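Local coordinates for protein branched-chain-amino-acid aminotransferase (Deinococcus radiodurans, PDB 3UYY) that probably transfers the amino group of leucine, isoleucine or valine to 2-oxoglutarate, using pyridoxal 5'-phosphate, in branched-chain amino-acid metabolism, at residues F147-G152 with E162-V167; T181-I186 with V307-G312. All blocks are in the same frame, centred on the assembly; numbering follows the deposited sequence.

Contact 1. Residues F147-G152 with E162-V167; sequences FVIGVG and EFIFSV
The carbonyl oxygen of Ile164 is gripped by two groups from the opposing strand. Ile149 N donates to Ile164 O at 3.1 Å, somewhat tilted from the carbonyl plane. The CA-H of Val148 also points at it, with Val148 CA 3.1 Å from Ile164 O. Ile149 accepts in return: Ile164 N lies 3.0 Å from Ile149 O, in the carbonyl plane. Phe147 and Ser166 form a second reciprocal pair, and its Phe147 N to Ser166 O bond measures 2.8 Å. Val151 N to Glu162 O is nearly straight at the hydrogen (168°), but the donor stands above the carbonyl plane. The two strands, 141-151 and 162-172, are the arms of a beta hairpin within an antiparallel sheet of this class IV aminotransferase. Phe147 lies close to Arg145, a glutamate-binding residue on the same strand. Between the bonded pairs lie two non-hydrogen-bonded ones, Val148 with Phe165 and Gly150 with Phe163.

On the face of Phe147, Ile149 and Ile164, the first torsion of Ile149 sets CG1 between backbone N and carbonyl carbon (chi1 62°). CD1 thereby swings across to Ile164 CB, at 3.4 Å. The Phe147 ring takes a similar first torsion and brings CE1 to 3.5 Å from Ser166 CB. Ile149 CG2 sits at the edge of that ring, in its plane. The ring also makes an edge-to-face stack with His70 of the second subunit. Ser166 OG is bonded to Tyr40 O on the next strand. On the other face Val148 CG2 meets Phe165 CD1 at 3.7 Å. Phe163 sets CD2 3.5 Å from Gly150 CA, which carries no side chain.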
loop_
_atom_site.group_PDB
_atom_site.type_symbol
_atom_site.label_atom_id
_atom_site.label_comp_id
_atom_site.label_asym_id
_atom_site.label_seq_id
_atom_site.Cartn_x
_atom_site.Cartn_y
_atom_site.Cartn_z
ATOM N N PHE B 147 -12.963 -3.350 8.420
ATOM C CA PHE B 147 -11.589 -3.532 7.925
ATOM C C PHE B 147 -10.843 -4.662 8.630
ATOM O O PHE B 147 -11.229 -5.103 9.710
ATOM C CB PHE B 147 -10.783 -2.229 8.032
ATOM C CG PHE B 147 -10.552 -1.760 9.441
ATOM C CD1 PHE B 147 -11.595 -1.235 10.197
ATOM C CD2 PHE B 147 -9.282 -1.828 10.010
ATOM C CE1 PHE B 147 -11.375 -0.784 11.495
ATOM C CE2 PHE B 147 -9.055 -1.379 11.309
ATOM C CZ PHE B 147 -10.108 -0.854 12.052
ATOM N N VAL B 148 -9.773 -5.129 7.997
ATOM C CA VAL B 148 -8.973 -6.215 8.543
ATOM C C VAL B 148 -7.484 -5.893 8.435
ATOM O O VAL B 148 -7.003 -5.503 7.369
ATOM C CB VAL B 148 -9.231 -7.528 7.779
ATOM C CG1 VAL B 148 -8.572 -8.685 8.514
ATOM C CG2 VAL B 148 -10.728 -7.757 7.613
ATOM N N ILE B 149 -6.755 -6.061 9.537
ATOM C CA ILE B 149 -5.330 -5.784 9.517
ATOM C C ILE B 149 -4.459 -6.902 10.099
ATOM O O ILE B 149 -4.842 -7.583 11.055
ATOM C CB ILE B 149 -5.014 -4.428 10.221
ATOM C CG1 ILE B 149 -5.422 -4.443 11.704
ATOM C CG2 ILE B 149 -5.729 -3.296 9.463
ATOM C CD1 ILE B 149 -6.892 -4.282 11.973
ATOM N N GLY B 150 -3.302 -7.122 9.484
ATOM C CA GLY B 150 -2.401 -8.143 9.975
ATOM C C GLY B 150 -1.663 -7.595 11.185
ATOM O O GLY B 150 -1.095 -6.498 11.126
ATOM N N VAL B 151 -1.665 -8.345 12.285
ATOM C CA VAL B 151 -0.997 -7.881 13.490
ATOM C C VAL B 151 -0.131 -8.968 14.118
ATOM O O VAL B 151 0.133 -9.985 13.488
ATOM C CB VAL B 151 -2.036 -7.377 14.504
ATOM C CG1 VAL B 151 -2.827 -6.236 13.886
ATOM C CG2 VAL B 151 -2.984 -8.502 14.888
ATOM N N GLY B 152 0.309 -8.747 15.352
ATOM C CA GLY B 152 1.147 -9.719 16.031
ATOM C C GLY B 152 2.617 -9.525 15.700
ATOM O O GLY B 152 2.966 -9.248 14.550
ATOM N N GLU B 162 -1.380 -13.158 13.190
ATOM C CA GLU B 162 -2.716 -12.856 13.696
ATOM C C GLU B 162 -3.349 -11.724 12.899
ATOM O O GLU B 162 -2.681 -11.072 12.086
ATOM C CB GLU B 162 -2.654 -12.440 15.158
ATOM C CG GLU B 162 -2.069 -13.474 16.071
ATOM C CD GLU B 162 -2.067 -13.011 17.504
ATOM O OE1 GLU B 162 -3.132 -13.060 18.151
ATOM O OE2 GLU B 162 -1.000 -12.580 17.979
ATOM N N PHE B 163 -4.635 -11.486 13.139
ATOM C CA PHE B 163 -5.360 -10.426 12.440
ATOM C C PHE B 163 -6.479 -9.850 13.296
ATOM O O PHE B 163 -6.893 -10.441 14.291
ATOM C CB PHE B 163 -5.983 -10.945 11.131
ATOM C CG PHE B 163 -4.993 -11.545 10.175
ATOM C CD1 PHE B 163 -4.542 -12.853 10.346
ATOM C CD2 PHE B 163 -4.480 -10.789 9.126
ATOM C CE1 PHE B 163 -3.588 -13.395 9.482
ATOM C CE2 PHE B 163 -3.530 -11.318 8.261
ATOM C CZ PHE B 163 -3.082 -12.619 8.434
ATOM N N ILE B 164 -6.971 -8.690 12.883
ATOM C CA ILE B 164 -8.061 -8.027 13.570
ATOM C C ILE B 164 -9.123 -7.686 12.531
ATOM O O ILE B 164 -8.806 -7.363 11.382
ATOM C CB ILE B 164 -7.587 -6.715 14.257
ATOM C CG1 ILE B 164 -6.826 -7.039 15.549
ATOM C CG2 ILE B 164 -8.783 -5.802 14.540
ATOM C CD1 ILE B 164 -6.435 -5.815 16.372
ATOM N N PHE B 165 -10.382 -7.792 12.933
ATOM C CA PHE B 165 -11.502 -7.455 12.070
ATOM C C PHE B 165 -12.337 -6.480 12.882
ATOM O O PHE B 165 -12.797 -6.802 13.979
ATOM C CB PHE B 165 -12.327 -8.695 11.715
ATOM C CG PHE B 165 -13.628 -8.376 11.032
ATOM C CD1 PHE B 165 -13.652 -7.590 9.885
ATOM C CD2 PHE B 165 -14.832 -8.842 11.549
ATOM C CE1 PHE B 165 -14.859 -7.264 9.260
ATOM C CE2 PHE B 165 -16.042 -8.524 10.934
ATOM C CZ PHE B 165 -16.049 -7.726 9.779
ATOM N N SER B 166 -12.539 -5.283 12.350
ATOM C CA SER B 166 -13.288 -4.288 13.088
ATOM C C SER B 166 -14.282 -3.541 12.222
ATOM O O SER B 166 -14.100 -3.391 11.015
ATOM C CB SER B 166 -12.315 -3.295 13.728
ATOM O OG SER B 166 -12.978 -2.391 14.588
ATOM N N VAL B 167 -15.345 -3.074 12.858
ATOM C CA VAL B 167 -16.356 -2.317 12.160
ATOM C C VAL B 167 -16.789 -1.159 13.025
ATOM O O VAL B 167 -17.332 -1.360 14.105
ATOM C CB VAL B 167 -17.615 -3.180 11.823
ATOM C CG1 VAL B 167 -18.706 -2.292 11.247
ATOM C CG2 VAL B 167 -17.255 -4.288 10.826
#

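Contact 2. Residues T181-I186 with V307-G312; sequences TPTNFI and VITPIG
Thr183 turns its OG1 opposite the backbone N (chi1 -167°), which puts CG2 between N and the carbonyl carbon. Thr309 turns its own methyl opposite its N (OG1 chi1 -67°). This brings Thr183 CG2 against Thr309 CG2; the modelled 3.3 Å is tight for two methyls and the exact spacing is doubtful. The two side chains meet at a slant.

The backbone of Thr183 is bonded to the other strand on both of its polar atoms. Its N-H reaches back to Pro310, with Thr183 N 3.1 Å from Pro310 O and the donor moderately tilted from the carbonyl plane. Its carbonyl accepts from the residue two further on: Gly312 N lies 2.7 Å from Thr183 O. That bond is nearly straight at the hydrogen (169°), yet the donor stands well above the carbonyl plane. The CA-H of Ile311 makes a longer contact with the same oxygen. One residue bonded to both neighbours of Ile311 is the signature of a parallel bridge. It joins strands 183-187 and 309-316 in the mixed sheet of the class IV aminotransferase fold, with the Thr309 side chain near the glutamate-binding residues Tyr175 and Ala306. The short strand segments diverge strongly in direction. The pairing nevertheless continues, through backbone bonds of Phe185 to Gly313 and Gln315.

Before the bridge, Pro182 and Pro310 touch at their CB atoms, Pro182 CB lying 3.8 Å from Pro310 CB. Pro182 CB also rests on Gly312 CA, at 3.7 Å. Beyond Thr183 in the chain, Asn184 brings OD1 to 3.5 Å from Gly312 CA, close in because the glycine has no side chain. The side chains of Phe185 and Ile311 cross at about a right angle, though their closest approach is doubtful. Thr183 O lies at the edge of the Phe185 ring, in the ring plane.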
loop_
_atom_site.group_PDB
_atom_site.type_symbol
_atom_site.label_atom_id
_atom_site.label_comp_id
_atom_site.label_asym_id
_atom_site.label_seq_id
_atom_site.Cartn_x
_atom_site.Cartn_y
_atom_site.Cartn_z
ATOM N N THR B 181 -24.592 18.690 -7.984
ATOM C CA THR B 181 -23.854 19.761 -8.633
ATOM C C THR B 181 -22.572 19.153 -9.202
ATOM O O THR B 181 -21.866 18.416 -8.517
ATOM C CB THR B 181 -23.529 20.912 -7.623
ATOM O OG1 THR B 181 -22.215 20.737 -7.076
ATOM C CG2 THR B 181 -24.541 20.912 -6.476
ATOM N N PRO B 182 -22.269 19.435 -10.470
ATOM C CA PRO B 182 -21.051 18.864 -11.040
ATOM C C PRO B 182 -19.741 19.444 -10.517
ATOM O O PRO B 182 -19.694 20.550 -9.982
ATOM C CB PRO B 182 -21.242 19.067 -12.544
ATOM C CG PRO B 182 -22.112 20.261 -12.624
ATOM C CD PRO B 182 -23.113 20.023 -11.520
ATOM N N THR B 183 -18.679 18.662 -10.657
ATOM C CA THR B 183 -17.368 19.074 -10.217
ATOM C C THR B 183 -16.392 18.559 -11.282
ATOM O O THR B 183 -16.696 17.594 -11.984
ATOM C CB THR B 183 -17.068 18.504 -8.800
ATOM O OG1 THR B 183 -15.918 19.163 -8.251
ATOM C CG2 THR B 183 -16.836 17.004 -8.851
ATOM N N ASN B 184 -15.231 19.200 -11.405
ATOM C CA ASN B 184 -14.267 18.838 -12.434
ATOM C C ASN B 184 -13.146 17.911 -11.985
ATOM O O ASN B 184 -12.805 17.852 -10.802
ATOM C CB ASN B 184 -13.668 20.114 -13.039
ATOM C CG ASN B 184 -14.719 21.188 -13.303
ATOM O OD1 ASN B 184 -15.797 20.909 -13.858
ATOM N ND2 ASN B 184 -14.412 22.424 -12.912
ATOM N N PHE B 185 -12.575 17.195 -12.951
ATOM C CA PHE B 185 -11.492 16.254 -12.709
ATOM C C PHE B 185 -10.350 16.500 -13.676
ATOM O O PHE B 185 -10.542 17.104 -14.727
ATOM C CB PHE B 185 -11.975 14.827 -12.888
ATOM C CG PHE B 185 -12.887 14.361 -11.809
ATOM C CD1 PHE B 185 -14.139 14.928 -11.652
ATOM C CD2 PHE B 185 -12.492 13.347 -10.952
ATOM C CE1 PHE B 185 -14.994 14.489 -10.653
ATOM C CE2 PHE B 185 -13.332 12.894 -9.948
ATOM C CZ PHE B 185 -14.589 13.460 -9.794
ATOM N N ILE B 186 -9.166 16.011 -13.327
ATOM C CA ILE B 186 -7.992 16.197 -14.165
ATOM C C ILE B 186 -7.194 14.888 -14.213
ATOM O O ILE B 186 -7.179 14.122 -13.243
ATOM C CB ILE B 186 -7.114 17.361 -13.594
ATOM C CG1 ILE B 186 -6.030 17.761 -14.584
ATOM C CG2 ILE B 186 -6.438 16.936 -12.304
ATOM C CD1 ILE B 186 -5.208 18.946 -14.100
ATOM N N VAL B 307 -22.036 8.424 -4.519
ATOM C CA VAL B 307 -23.421 8.206 -4.917
ATOM C C VAL B 307 -23.603 9.125 -6.112
ATOM O O VAL B 307 -24.434 10.029 -6.104
ATOM C CB VAL B 307 -24.404 8.621 -3.812
ATOM C CG1 VAL B 307 -25.823 8.256 -4.221
ATOM C CG2 VAL B 307 -24.031 7.941 -2.506
ATOM N N ILE B 308 -22.796 8.900 -7.132
ATOM C CA ILE B 308 -22.793 9.731 -8.337
ATOM C C ILE B 308 -22.515 11.227 -8.214
ATOM O O ILE B 308 -23.358 12.016 -7.784
ATOM C CB ILE B 308 -24.069 9.622 -9.171
ATOM C CG1 ILE B 308 -24.365 8.162 -9.518
ATOM C CG2 ILE B 308 -23.840 10.372 -10.493
ATOM C CD1 ILE B 308 -25.426 7.993 -10.595
ATOM N N THR B 309 -21.318 11.597 -8.643
ATOM C CA THR B 309 -20.874 12.971 -8.677
ATOM C C THR B 309 -20.819 13.286 -10.184
ATOM O O THR B 309 -20.034 12.679 -10.913
ATOM C CB THR B 309 -19.445 13.110 -8.100
ATOM O OG1 THR B 309 -19.448 12.810 -6.698
ATOM C CG2 THR B 309 -18.924 14.513 -8.310
ATOM N N PRO B 310 -21.661 14.213 -10.678
ATOM C CA PRO B 310 -21.596 14.510 -12.114
ATOM C C PRO B 310 -20.236 15.127 -12.426
ATOM O O PRO B 310 -19.714 15.914 -11.626
ATOM C CB PRO B 310 -22.721 15.522 -12.323
ATOM C CG PRO B 310 -23.642 15.287 -11.143
ATOM C CD PRO B 310 -22.682 15.042 -10.016
ATOM N N ILE B 311 -19.657 14.754 -13.567
ATOM C CA ILE B 311 -18.365 15.302 -13.962
ATOM C C ILE B 311 -18.652 16.556 -14.770
ATOM O O ILE B 311 -19.240 16.475 -15.852
ATOM C CB ILE B 311 -17.555 14.356 -14.876
ATOM C CG1 ILE B 311 -17.390 12.976 -14.234
ATOM C CG2 ILE B 311 -16.196 14.985 -15.161
ATOM C CD1 ILE B 311 -16.591 12.982 -12.978
ATOM N N GLY B 312 -18.246 17.706 -14.235
ATOM C CA GLY B 312 -18.471 18.963 -14.921
ATOM C C GLY B 312 -17.646 19.012 -16.185
ATOM O O GLY B 312 -18.161 19.302 -17.264
#

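Both contacts are buried, and they lie on opposite sides of the chain's centre, 34 Å apart between their centres. They share no strand, but strand 162-172 of contact 1 is followed in the chain by strand 183-187 of contact 2. Contact 1 is local: a hairpin with ten residues between the arms. Its five backbone bonds run along an antiparallel ladder with large apolar groups on both faces, one of them touching the second subunit. Contact 2 joins segments 121 residues apart through one parallel bridge and two bonds. Prolines, threonines and a glycine share it with Phe185 and Ile311, and no other chain touches it.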